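Local structure of PP1b (6JDR) at residues P15-D23 with L125-N133; A227-L236 with D259-I267. The protein probably unwinds RNA and DNA duplexes in the 5' to 3' direction with energy from ATP hydrolysis, as the zinc-binding helicase part of an arterivirus replicase polyprotein. The protein carries 1 engineered substitution. All coordinates share one frame; numbering follows the deposited sequence.

In the fold
From the N terminus, the chain first forms the zinc-binding region, to which residues 15-23 belong. It then runs through helix 63-67 and the four-stranded antiparallel sheet of 79-124 before residues 125-133 return to the first segment, so contact 1 closes an excursion of 101 residues. Helix 134-142 leads on into the helicase core. There contact 2 closes a much shorter loop, of 22 residues, that includes strand 245-248. The contacts follow in series, neither nested nor crossed, with centres about 21 Å apart. They nevertheless touch: Thr128 and Ile132 pack on Leu233 and Leu236 of helix 232-239, so loop 125-133, which also holds the zinc-binding turn, bridges that region to the core.

Contact 1 of 2, residues P15-D23 with L125-N133; sequences PYATACGLD and LLPTCKEIN. With ZN (zinc ion), chain B.
The carbonyl oxygen of Cys20 receives Cys129 N at 2.7 Å, with the donor almost straight beyond the C=O bond (170° at the oxygen). One residue earlier, Ala19 O accepts Leu126 N at 2.9 Å. Two successive carbonyls of the type I turn Thr18-Gly21 are thus tied to the loop that follows strand 118-124, an example of a metal-binding turn docked through its main chain. Just past the turn, Leu22 N donates to Thr18 OG1, closing back on its first residue. Cys20 faces the metal as well: its SG lies between its own backbone N and carbonyl carbon (chi1 72°) and binds zinc at 2.3 Å. His32, His34 and Cys35 complete this zinc site. Bare of a side chain and with a positive phi, Gly21 lets its CA approach Leu126 O to 3.4 Å in a CA-H...O contact. Apolar groups fill in around this polar core. CB of Leu22 lies 3.8 Å from Cys129 CB; with CG anti to the backbone N (chi1 -168°), the CD1 branch extends to CG2 of Ile132. At the other end, Leu125 sends CD2 to within 3.8 Å of Ala17 CB. Cys129 SG lies 3.9 Å from Cys20 SG, the sulfur that binds the metal. Strands 93-97 and 100-104 supply Arg94 and Leu101 against both Ala17 and Leu125, whereas Thr128 and Ile132 lean on helix 232-239, placing the contact between the antiparallel sheet and the helicase core.

Contact 2 of 2, residues A227-L236 with D259-I267; sequences AAYCNHLDVL and DSHCYVFDI. With ZN (zinc ion), chain E.
A zinc site in the superfamily 1 helicase core domain joins these segments: the metal is bound by Ala228 O at 2.3 Å and by Ser260 O at 2.4 Å. Its third ligand here is a water that donates to Asp259 OD2. Segment 227-236 directly follows Asp225 and Glu226, an acidic pair consistent with the Walker B motif of such helicases. A short way from the metal, the His232 ring lies flat against the backbone of Cys262, whose CA sits 3.8 Å from the ring centroid and only 8° off the normal, a CH-pi contact. CG of His232 is anti to the carbonyl carbon (chi1 -66°), which carries the ring from the first turn of its helix across to the other segment. A second water links the backbones, accepting from Cys262 N at 2.9 Å and lying 2.7 Å from Ala227 O. His261 is held within its own segment, with ND1 donating in the ring plane to Asp259 OD2 at 2.8 Å and NE2 directed to both oxygens of Asp266. His261 and Asp266 have also been seen as zinc ligands in this protein, though that ion is not bound to this chain here. Deeper in, packing takes over: Val235 CG1 meets Cys262 SG and Val264 CG2, Leu236 crosses Tyr263 at about a right angle with CD2, and Ala227 CB lies 3.7 Å from Phe265 CZ. Leu224 of strand 222-224 backs Val235 and Phe265, helix 134-142 lies against Leu236, Tyr263 and Val264, and helix 63-67 touches His232, Leu236 and Tyr263.

Contact 1 of 2, residues P15-D23 with L125-N133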
ATOM      1  N   PRO A  15      34.361   6.003   8.253  1.00 51.56           N
ATOM      2  CA  PRO A  15      35.486   5.113   8.536  1.00 52.49           C
ATOM      3  C   PRO A  15      35.216   4.113   9.668  1.00 52.31           C
ATOM      4  O   PRO A  15      35.912   3.106   9.761  1.00 55.65           O
ATOM      5  CB  PRO A  15      36.623   6.072   8.921  1.00 52.53           C
ATOM      6  CG  PRO A  15      35.994   7.400   9.184  1.00 52.31           C
ATOM      7  CD  PRO A  15      34.536   7.342   8.840  1.00 51.65           C
ATOM      8  N   TYR A  16      34.223   4.386  10.512  1.00 50.26           N
ATOM      9  CA  TYR A  16      33.926   3.530  11.661  1.00 48.58           C
ATOM     10  C   TYR A  16      32.553   2.885  11.542  1.00 46.64           C
ATOM     11  O   TYR A  16      31.794   3.184  10.618  1.00 45.25           O
ATOM     12  CB  TYR A  16      34.046   4.344  12.952  1.00 48.72           C
ATOM     13  CG  TYR A  16      35.415   4.968  13.078  1.00 49.49           C
ATOM     14  CD1 TYR A  16      36.476   4.248  13.611  1.00 49.03           C
ATOM     15  CD2 TYR A  16      35.663   6.256  12.612  1.00 49.41           C
ATOM     16  CE1 TYR A  16      37.741   4.799  13.704  1.00 50.00           C
ATOM     17  CE2 TYR A  16      36.928   6.817  12.702  1.00 50.52           C
ATOM     18  CZ  TYR A  16      37.964   6.081  13.246  1.00 50.42           C
ATOM     19  OH  TYR A  16      39.221   6.622  13.343  1.00 51.78           O
ATOM     20  N   ALA A  17      32.251   1.985  12.471  1.00 44.92           N
ATOM     21  CA  ALA A  17      30.972   1.288  12.481  1.00 43.91           C
ATOM     22  C   ALA A  17      30.561   0.889  13.894  1.00 42.76           C
ATOM     23  O   ALA A  17      31.411   0.707  14.765  1.00 41.97           O
ATOM     24  CB  ALA A  17      31.045   0.059  11.595  1.00 44.87           C
ATOM     25  N   THR A  18      29.253   0.752  14.108  1.00 41.24           N
ATOM     26  CA  THR A  18      28.729   0.266  15.384  1.00 39.51           C
ATOM     27  C   THR A  18      28.875  -1.242  15.418  1.00 38.01           C
ATOM     28  O   THR A  18      28.978  -1.886  14.372  1.00 37.56           O
ATOM     29  CB  THR A  18      27.241   0.630  15.597  1.00 40.10           C
ATOM     30  OG1 THR A  18      26.414  -0.094  14.674  1.00 38.36           O
ATOM     31  CG2 THR A  18      27.019   2.132  15.424  1.00 41.37           C
ATOM     32  N   ALA A  19      28.873  -1.805  16.620  1.00 37.19           N
ATOM     33  CA  ALA A  19      28.933  -3.253  16.789  1.00 37.18           C
ATOM     34  C   ALA A  19      27.716  -3.947  16.175  1.00 37.31           C
ATOM     35  O   ALA A  19      27.788  -5.118  15.816  1.00 36.98           O
ATOM     36  CB  ALA A  19      29.049  -3.605  18.264  1.00 37.71           C
ATOM     37  N   CYS A  20      26.602  -3.221  16.062  1.00 37.91           N
ATOM     38  CA  CYS A  20      25.381  -3.761  15.459  1.00 38.00           C
ATOM     39  C   CYS A  20      25.302  -3.559  13.934  1.00 38.46           C
ATOM     40  O   CYS A  20      24.243  -3.756  13.338  1.00 39.33           O
ATOM     41  CB  CYS A  20      24.151  -3.153  16.143  1.00 37.00           C
ATOM     42  SG  CYS A  20      23.866  -1.419  15.748  1.00 36.65           S
ATOM     43  N   GLY A  21      26.410  -3.166  13.308  1.00 38.54           N
ATOM     44  CA  GLY A  21      26.524  -3.176  11.846  1.00 38.55           C
ATOM     45  C   GLY A  21      26.222  -1.876  11.119  1.00 38.87           C
ATOM     46  O   GLY A  21      26.133  -1.865   9.892  1.00 39.67           O
ATOM     47  N   LEU A  22      26.081  -0.778  11.856  1.00 39.64           N
ATOM     48  CA  LEU A  22      25.787   0.526  11.255  1.00 39.87           C
ATOM     49  C   LEU A  22      27.080   1.293  10.975  1.00 40.78           C
ATOM     50  O   LEU A  22      27.856   1.550  11.897  1.00 41.26           O
ATOM     51  CB  LEU A  22      24.889   1.347  12.186  1.00 38.91           C
ATOM     52  CG  LEU A  22      24.263   2.612  11.592  1.00 38.72           C
ATOM     53  CD1 LEU A  22      23.174   2.271  10.587  1.00 38.81           C
ATOM     54  CD2 LEU A  22      23.702   3.490  12.698  1.00 38.40           C
ATOM     55  N   ASP A  23      27.307   1.647   9.709  1.00 41.96           N
ATOM     56  CA  ASP A  23      28.419   2.528   9.330  1.00 43.34           C
ATOM     57  C   ASP A  23      28.167   3.935   9.848  1.00 42.78           C
ATOM     58  O   ASP A  23      27.073   4.472   9.677  1.00 42.93           O
ATOM     59  CB  ASP A  23      28.570   2.601   7.808  1.00 44.84           C
ATOM     60  CG  ASP A  23      29.070   1.311   7.204  1.00 46.99           C
ATOM     61  OD1 ASP A  23      29.970   0.679   7.799  1.00 49.40           O
ATOM     62  OD2 ASP A  23      28.572   0.933   6.125  1.00 48.19           O
ATOM     63  N   LEU A 125      30.864  -7.865  13.500  1.00 44.52           N
ATOM     64  CA  LEU A 125      29.725  -6.951  13.520  1.00 43.70           C
ATOM     65  C   LEU A 125      28.448  -7.745  13.303  1.00 42.92           C
ATOM     66  O   LEU A 125      28.406  -8.636  12.452  1.00 43.44           O
ATOM     67  CB  LEU A 125      29.858  -5.885  12.428  1.00 44.77           C
ATOM     68  CG  LEU A 125      30.547  -4.579  12.828  1.00 45.79           C
ATOM     69  CD1 LEU A 125      31.839  -4.833  13.589  1.00 46.91           C
ATOM     70  CD2 LEU A 125      30.802  -3.726  11.593  1.00 46.39           C
ATOM     71  N   LEU A 126      27.413  -7.426  14.074  1.00 42.72           N
ATOM     72  CA  LEU A 126      26.114  -8.075  13.920  1.00 43.40           C
ATOM     73  C   LEU A 126      25.417  -7.560  12.660  1.00 43.76           C
ATOM     74  O   LEU A 126      25.718  -6.463  12.179  1.00 42.71           O
ATOM     75  CB  LEU A 126      25.231  -7.817  15.146  1.00 43.88           C
ATOM     76  CG  LEU A 126      25.751  -8.350  16.485  1.00 45.38           C
ATOM     77  CD1 LEU A 126      24.924  -7.821  17.642  1.00 45.92           C
ATOM     78  CD2 LEU A 126      25.759  -9.870  16.501  1.00 46.63           C
ATOM     79  N   PRO A 127      24.478  -8.349  12.115  1.00 45.01           N
ATOM     80  CA  PRO A 127      23.739  -7.893  10.936  1.00 44.62           C
ATOM     81  C   PRO A 127      22.608  -6.902  11.244  1.00 42.89           C
ATOM     82  O   PRO A 127      21.989  -6.394  10.309  1.00 42.95           O
ATOM     83  CB  PRO A 127      23.165  -9.196  10.367  1.00 45.87           C
ATOM     84  CG  PRO A 127      22.990 -10.078  11.559  1.00 45.61           C
ATOM     85  CD  PRO A 127      24.098  -9.720  12.511  1.00 45.17           C
ATOM     86  N   THR A 128      22.349  -6.618  12.524  1.00 41.15           N
ATOM     87  CA  THR A 128      21.203  -5.798  12.926  1.00 40.92           C
ATOM     88  C   THR A 128      20.948  -4.610  12.000  1.00 41.34           C
ATOM     89  O   THR A 128      19.859  -4.486  11.442  1.00 42.74           O
ATOM     90  CB  THR A 128      21.351  -5.266  14.365  1.00 42.16           C
ATOM     91  OG1 THR A 128      21.793  -6.317  15.236  1.00 43.22           O
ATOM     92  CG2 THR A 128      20.020  -4.709  14.877  1.00 42.25           C
ATOM     93  N   CYS A 129      21.948  -3.749  11.829  1.00 41.15           N
ATOM     94  CA  CYS A 129      21.799  -2.540  11.018  1.00 41.02           C
ATOM     95  C   CYS A 129      22.646  -2.564   9.745  1.00 43.05           C
ATOM     96  O   CYS A 129      22.982  -1.517   9.195  1.00 43.08           O
ATOM     97  CB  CYS A 129      22.133  -1.306  11.856  1.00 40.94           C
ATOM     98  SG  CYS A 129      20.976  -1.000  13.212  1.00 40.46           S
ATOM     99  N   LYS A 130      22.963  -3.762   9.263  1.00 46.23           N
ATOM    100  CA  LYS A 130      23.777  -3.933   8.057  1.00 49.59           C
ATOM    101  C   LYS A 130      23.140  -3.278   6.824  1.00 50.01           C
ATOM    102  O   LYS A 130      23.838  -2.714   5.986  1.00 49.64           O
ATOM    103  CB  LYS A 130      23.996  -5.429   7.800  1.00 51.96           C
ATOM    104  CG  LYS A 130      24.893  -5.764   6.620  1.00 54.36           C
ATOM    105  CD  LYS A 130      25.076  -7.270   6.495  1.00 56.79           C
ATOM    106  CE  LYS A 130      25.570  -7.664   5.112  1.00 59.22           C
ATOM    107  NZ  LYS A 130      25.739  -9.140   4.985  1.00 60.51           N
ATOM    108  N   GLU A 131      21.815  -3.355   6.729  1.00 50.66           N
ATOM    109  CA  GLU A 131      21.084  -2.856   5.566  1.00 52.32           C
ATOM    110  C   GLU A 131      20.369  -1.522   5.810  1.00 52.42           C
ATOM    111  O   GLU A 131      19.581  -1.085   4.972  1.00 55.87           O
ATOM    112  CB  GLU A 131      20.058  -3.909   5.121  1.00 53.33           C
ATOM    113  N   ILE A 132      20.646  -0.871   6.939  1.00 50.39           N
ATOM    114  CA  ILE A 132      19.958   0.366   7.305  1.00 48.77           C
ATOM    115  C   ILE A 132      20.631   1.570   6.650  1.00 47.60           C
ATOM    116  O   ILE A 132      21.860   1.673   6.634  1.00 47.04           O
ATOM    117  CB  ILE A 132      19.910   0.544   8.843  1.00 48.94           C
ATOM    118  CG1 ILE A 132      19.057  -0.560   9.489  1.00 48.58           C
ATOM    119  CG2 ILE A 132      19.379   1.921   9.225  1.00 48.47           C
ATOM    120  CD1 ILE A 132      17.573  -0.477   9.193  1.00 49.23           C
ATOM    121  N   ASN A 133      19.804   2.473   6.120  1.00 46.57           N
ATOM    122  CA  ASN A 133      20.261   3.698   5.461  1.00 45.78           C
ATOM    123  C   ASN A 133      19.189   4.775   5.638  1.00 44.46           C
ATOM    124  O   ASN A 133      18.210   4.821   4.889  1.00 42.80           O
ATOM    125  CB  ASN A 133      20.521   3.424   3.974  1.00 47.05           C
ATOM    126  CG  ASN A 133      21.059   4.638   3.222  1.00 48.71           C
ATOM    127  OD1 ASN A 133      21.240   5.713   3.785  1.00 50.22           O
ATOM    128  ND2 ASN A 133      21.315   4.460   1.932  1.00 49.51           N
TER
HETATM  129 ZN    ZN B 501      24.035  -0.457  17.810  1.00 36.84          ZN
HETATM  130  O   HOH W   1      25.291  -0.425   7.308  1.00 62.69           O

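Contact 2 of 2, residues A227-L236 with D259-I267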
ATOM      1  N   ALA A 227       0.199  -2.861   8.775  1.00 43.58           N
ATOM      2  CA  ALA A 227       1.279  -1.915   9.066  1.00 42.72           C
ATOM      3  C   ALA A 227       1.391  -1.508  10.540  1.00 41.94           C
ATOM      4  O   ALA A 227       2.495  -1.349  11.054  1.00 43.08           O
ATOM      5  CB  ALA A 227       1.138  -0.679   8.193  1.00 44.18           C
ATOM      6  N   ALA A 228       0.259  -1.357  11.220  1.00 41.44           N
ATOM      7  CA  ALA A 228       0.250  -0.908  12.621  1.00 40.37           C
ATOM      8  C   ALA A 228       0.766  -1.961  13.603  1.00 39.52           C
ATOM      9  O   ALA A 228       1.041  -1.646  14.766  1.00 39.19           O
ATOM     10  CB  ALA A 228      -1.150  -0.466  13.021  1.00 39.38           C
ATOM     11  N   TYR A 229       0.897  -3.200  13.140  1.00 39.75           N
ATOM     12  CA  TYR A 229       1.370  -4.295  13.974  1.00 40.95           C
ATOM     13  C   TYR A 229       2.840  -4.646  13.730  1.00 38.98           C
ATOM     14  O   TYR A 229       3.395  -5.486  14.431  1.00 38.07           O
ATOM     15  CB  TYR A 229       0.492  -5.524  13.735  1.00 43.85           C
ATOM     16  CG  TYR A 229      -0.952  -5.293  14.109  1.00 48.51           C
ATOM     17  CD1 TYR A 229      -1.437  -5.672  15.358  1.00 51.48           C
ATOM     18  CD2 TYR A 229      -1.834  -4.670  13.223  1.00 52.41           C
ATOM     19  CE1 TYR A 229      -2.759  -5.449  15.713  1.00 53.17           C
ATOM     20  CE2 TYR A 229      -3.157  -4.442  13.569  1.00 53.95           C
ATOM     21  CZ  TYR A 229      -3.614  -4.835  14.815  1.00 55.52           C
ATOM     22  OH  TYR A 229      -4.926  -4.619  15.171  1.00 59.31           O
ATOM     23  N   CYS A 230       3.477  -3.990  12.764  1.00 38.11           N
ATOM     24  CA  CYS A 230       4.779  -4.444  12.264  1.00 38.12           C
ATOM     25  C   CYS A 230       5.964  -4.046  13.129  1.00 36.86           C
ATOM     26  O   CYS A 230       5.905  -3.076  13.876  1.00 38.27           O
ATOM     27  CB  CYS A 230       5.004  -3.939  10.842  1.00 38.85           C
ATOM     28  SG  CYS A 230       4.073  -4.857   9.605  1.00 39.61           S
ATOM     29  N   ASN A 231       7.043  -4.811  13.004  1.00 36.23           N
ATOM     30  CA  ASN A 231       8.294  -4.535  13.704  1.00 35.84           C
ATOM     31  C   ASN A 231       8.946  -3.287  13.127  1.00 34.96           C
ATOM     32  O   ASN A 231       9.186  -3.209  11.927  1.00 33.55           O
ATOM     33  CB  ASN A 231       9.237  -5.736  13.581  1.00 36.31           C
ATOM     34  CG  ASN A 231      10.577  -5.507  14.262  1.00 37.39           C
ATOM     35  OD1 ASN A 231      11.404  -4.721  13.789  1.00 38.91           O
ATOM     36  ND2 ASN A 231      10.810  -6.213  15.363  1.00 36.87           N
ATOM     37  N   HIS A 232       9.245  -2.320  13.990  1.00 34.95           N
ATOM     38  CA  HIS A 232       9.693  -0.999  13.543  1.00 34.61           C
ATOM     39  C   HIS A 232      11.019  -1.062  12.795  1.00 34.56           C
ATOM     40  O   HIS A 232      11.166  -0.437  11.751  1.00 35.41           O
ATOM     41  CB  HIS A 232       9.801  -0.028  14.722  1.00 33.79           C
ATOM     42  CG  HIS A 232       8.489   0.296  15.361  1.00 33.36           C
ATOM     43  ND1 HIS A 232       8.356   1.262  16.336  1.00 33.71           N
ATOM     44  CD2 HIS A 232       7.249  -0.214  15.166  1.00 33.33           C
ATOM     45  CE1 HIS A 232       7.096   1.322  16.726  1.00 33.58           C
ATOM     46  NE2 HIS A 232       6.403   0.437  16.031  1.00 33.72           N
ATOM     47  N   LEU A 233      11.968  -1.828  13.322  1.00 34.83           N
ATOM     48  CA  LEU A 233      13.285  -1.957  12.700  1.00 35.45           C
ATOM     49  C   LEU A 233      13.208  -2.647  11.339  1.00 36.56           C
ATOM     50  O   LEU A 233      13.901  -2.248  10.402  1.00 38.28           O
ATOM     51  CB  LEU A 233      14.252  -2.714  13.623  1.00 35.05           C
ATOM     52  CG  LEU A 233      15.711  -2.786  13.149  1.00 35.29           C
ATOM     53  CD1 LEU A 233      16.346  -1.402  13.105  1.00 35.01           C
ATOM     54  CD2 LEU A 233      16.526  -3.711  14.040  1.00 35.20           C
ATOM     55  N   ASP A 234      12.371  -3.679  11.226  1.00 37.30           N
ATOM     56  CA  ASP A 234      12.180  -4.353   9.939  1.00 38.22           C
ATOM     57  C   ASP A 234      11.585  -3.411   8.896  1.00 38.22           C
ATOM     58  O   ASP A 234      11.915  -3.498   7.718  1.00 37.02           O
ATOM     59  CB  ASP A 234      11.279  -5.581  10.082  1.00 38.86           C
ATOM     60  CG  ASP A 234      11.957  -6.725  10.793  1.00 40.15           C
ATOM     61  OD1 ASP A 234      13.201  -6.797  10.768  1.00 44.67           O
ATOM     62  OD2 ASP A 234      11.250  -7.568  11.372  1.00 40.41           O
ATOM     63  N   VAL A 235      10.704  -2.518   9.332  1.00 38.23           N
ATOM     64  CA  VAL A 235      10.104  -1.550   8.424  1.00 39.73           C
ATOM     65  C   VAL A 235      11.176  -0.595   7.896  1.00 40.02           C
ATOM     66  O   VAL A 235      11.194  -0.264   6.707  1.00 37.83           O
ATOM     67  CB  VAL A 235       8.954  -0.771   9.096  1.00 39.24           C
ATOM     68  CG1 VAL A 235       8.522   0.410   8.243  1.00 38.96           C
ATOM     69  CG2 VAL A 235       7.778  -1.702   9.345  1.00 39.11           C
ATOM     70  N   LEU A 236      12.071  -0.168   8.782  1.00 40.53           N
ATOM     71  CA  LEU A 236      13.185   0.682   8.380  1.00 41.44           C
ATOM     72  C   LEU A 236      14.142  -0.038   7.424  1.00 41.92           C
ATOM     73  O   LEU A 236      14.701   0.586   6.526  1.00 40.15           O
ATOM     74  CB  LEU A 236      13.938   1.194   9.604  1.00 41.31           C
ATOM     75  CG  LEU A 236      13.189   2.177  10.505  1.00 40.64           C
ATOM     76  CD1 LEU A 236      14.095   2.606  11.645  1.00 40.13           C
ATOM     77  CD2 LEU A 236      12.711   3.389   9.718  1.00 41.45           C
ATOM     78  N   ASP A 259      -1.280   2.428  21.564  1.00 69.26           N
ATOM     79  CA  ASP A 259      -0.929   2.661  20.174  1.00 65.53           C
ATOM     80  C   ASP A 259       0.579   2.732  19.997  1.00 60.67           C
ATOM     81  O   ASP A 259       1.228   3.677  20.444  1.00 59.99           O
ATOM     82  CB  ASP A 259      -1.576   3.952  19.675  1.00 67.87           C
ATOM     83  CG  ASP A 259      -1.332   4.200  18.199  1.00 70.07           C
ATOM     84  OD1 ASP A 259      -1.583   5.339  17.750  1.00 75.42           O
ATOM     85  OD2 ASP A 259      -0.890   3.271  17.487  1.00 68.19           O
ATOM     86  N   SER A 260       1.123   1.709  19.350  1.00 55.66           N
ATOM     87  CA  SER A 260       2.499   1.715  18.896  1.00 51.61           C
ATOM     88  C   SER A 260       2.503   1.396  17.411  1.00 48.59           C
ATOM     89  O   SER A 260       1.903   0.419  16.976  1.00 48.82           O
ATOM     90  CB  SER A 260       3.326   0.683  19.658  1.00 51.04           C
ATOM     91  OG  SER A 260       4.554   0.435  19.002  1.00 50.57           O
ATOM     92  N   HIS A 261       3.166   2.243  16.636  1.00 46.57           N
ATOM     93  CA  HIS A 261       3.333   2.017  15.211  1.00 45.55           C
ATOM     94  C   HIS A 261       4.574   2.763  14.761  1.00 43.21           C
ATOM     95  O   HIS A 261       4.994   3.712  15.415  1.00 43.05           O
ATOM     96  CB  HIS A 261       2.102   2.496  14.438  1.00 47.08           C
ATOM     97  CG  HIS A 261       1.768   3.938  14.664  1.00 48.56           C
ATOM     98  ND1 HIS A 261       0.894   4.353  15.644  1.00 49.81           N
ATOM     99  CD2 HIS A 261       2.192   5.061  14.036  1.00 50.10           C
ATOM    100  CE1 HIS A 261       0.791   5.670  15.610  1.00 50.21           C
ATOM    101  NE2 HIS A 261       1.569   6.124  14.645  1.00 50.32           N
ATOM    102  N   CYS A 262       5.166   2.334  13.655  1.00 41.98           N
ATOM    103  CA  CYS A 262       6.397   2.957  13.181  1.00 41.67           C
ATOM    104  C   CYS A 262       6.166   4.442  12.917  1.00 40.47           C
ATOM    105  O   CYS A 262       5.165   4.819  12.306  1.00 41.56           O
ATOM    106  CB  CYS A 262       6.913   2.267  11.919  1.00 42.04           C
ATOM    107  SG  CYS A 262       8.654   2.614  11.571  1.00 44.44           S
ATOM    108  N   TYR A 263       7.089   5.276  13.391  1.00 39.30           N
ATOM    109  CA  TYR A 263       6.989   6.733  13.239  1.00 39.63           C
ATOM    110  C   TYR A 263       6.811   7.171  11.780  1.00 39.98           C
ATOM    111  O   TYR A 263       6.186   8.197  11.513  1.00 39.04           O
ATOM    112  CB  TYR A 263       8.227   7.424  13.822  1.00 39.97           C
ATOM    113  CG  TYR A 263       9.431   7.339  12.912  1.00 40.90           C
ATOM    114  CD1 TYR A 263       9.737   8.377  12.034  1.00 41.43           C
ATOM    115  CD2 TYR A 263      10.244   6.210  12.904  1.00 41.03           C
ATOM    116  CE1 TYR A 263      10.827   8.295  11.181  1.00 41.65           C
ATOM    117  CE2 TYR A 263      11.340   6.122  12.061  1.00 42.13           C
ATOM    118  CZ  TYR A 263      11.627   7.167  11.200  1.00 42.05           C
ATOM    119  OH  TYR A 263      12.711   7.081  10.360  1.00 42.85           O
ATOM    120  N   VAL A 264       7.365   6.399  10.845  1.00 40.68           N
ATOM    121  CA  VAL A 264       7.292   6.744   9.426  1.00 42.10           C
ATOM    122  C   VAL A 264       5.860   6.939   8.928  1.00 44.25           C
ATOM    123  O   VAL A 264       5.635   7.734   8.016  1.00 45.64           O
ATOM    124  CB  VAL A 264       8.010   5.716   8.515  1.00 42.20           C
ATOM    125  CG1 VAL A 264       9.505   5.687   8.806  1.00 42.26           C
ATOM    126  CG2 VAL A 264       7.396   4.323   8.630  1.00 41.73           C
ATOM    127  N   PHE A 265       4.899   6.241   9.534  1.00 44.41           N
ATOM    128  CA  PHE A 265       3.499   6.327   9.103  1.00 45.04           C
ATOM    129  C   PHE A 265       2.862   7.679   9.401  1.00 46.19           C
ATOM    130  O   PHE A 265       1.921   8.080   8.720  1.00 47.83           O
ATOM    131  CB  PHE A 265       2.649   5.217   9.736  1.00 43.50           C
ATOM    132  CG  PHE A 265       3.183   3.835   9.502  1.00 42.33           C
ATOM    133  CD1 PHE A 265       3.746   3.480   8.284  1.00 42.40           C
ATOM    134  CD2 PHE A 265       3.117   2.883  10.506  1.00 42.66           C
ATOM    135  CE1 PHE A 265       4.243   2.206   8.077  1.00 43.52           C
ATOM    136  CE2 PHE A 265       3.607   1.608  10.305  1.00 42.42           C
ATOM    137  CZ  PHE A 265       4.172   1.266   9.092  1.00 43.64           C
ATOM    138  N   ASP A 266       3.379   8.375  10.409  1.00 47.60           N
ATOM    139  CA  ASP A 266       2.896   9.711  10.756  1.00 48.95           C
ATOM    140  C   ASP A 266       3.464  10.810   9.853  1.00 49.57           C
ATOM    141  O   ASP A 266       2.994  11.944   9.894  1.00 52.51           O
ATOM    142  CB  ASP A 266       3.213  10.014  12.219  1.00 49.30           C
ATOM    143  CG  ASP A 266       2.551   9.031  13.166  1.00 50.12           C
ATOM    144  OD1 ASP A 266       1.339   8.776  12.999  1.00 50.30           O
ATOM    145  OD2 ASP A 266       3.236   8.502  14.068  1.00 50.48           O
ATOM    146  N   ILE A 267       4.470  10.479   9.051  1.00 50.06           N
ATOM    147  CA  ILE A 267       5.043  11.425   8.088  1.00 51.25           C
ATOM    148  C   ILE A 267       4.904  10.930   6.644  1.00 50.39           C
ATOM    149  O   ILE A 267       5.377  11.574   5.711  1.00 50.50           O
ATOM    150  CB  ILE A 267       6.522  11.741   8.419  1.00 52.32           C
ATOM    151  CG1 ILE A 267       7.373  10.467   8.462  1.00 53.60           C
ATOM    152  CG2 ILE A 267       6.614  12.462   9.757  1.00 51.82           C
ATOM    153  CD1 ILE A 267       8.861  10.730   8.602  1.00 53.87           C
TER
HETATM  154 ZN    ZN E 504       0.522  -1.485  17.039  1.00 60.27          ZN
HETATM  155  O   HOH W   2       4.058  -0.317  13.005  1.00 38.81           O
HETATM  156  O   HOH W   3       4.388  -1.586  15.663  1.00 39.64           O
HETATM  157  O   HOH W   4      -0.918   0.525  16.463  1.00 50.72           O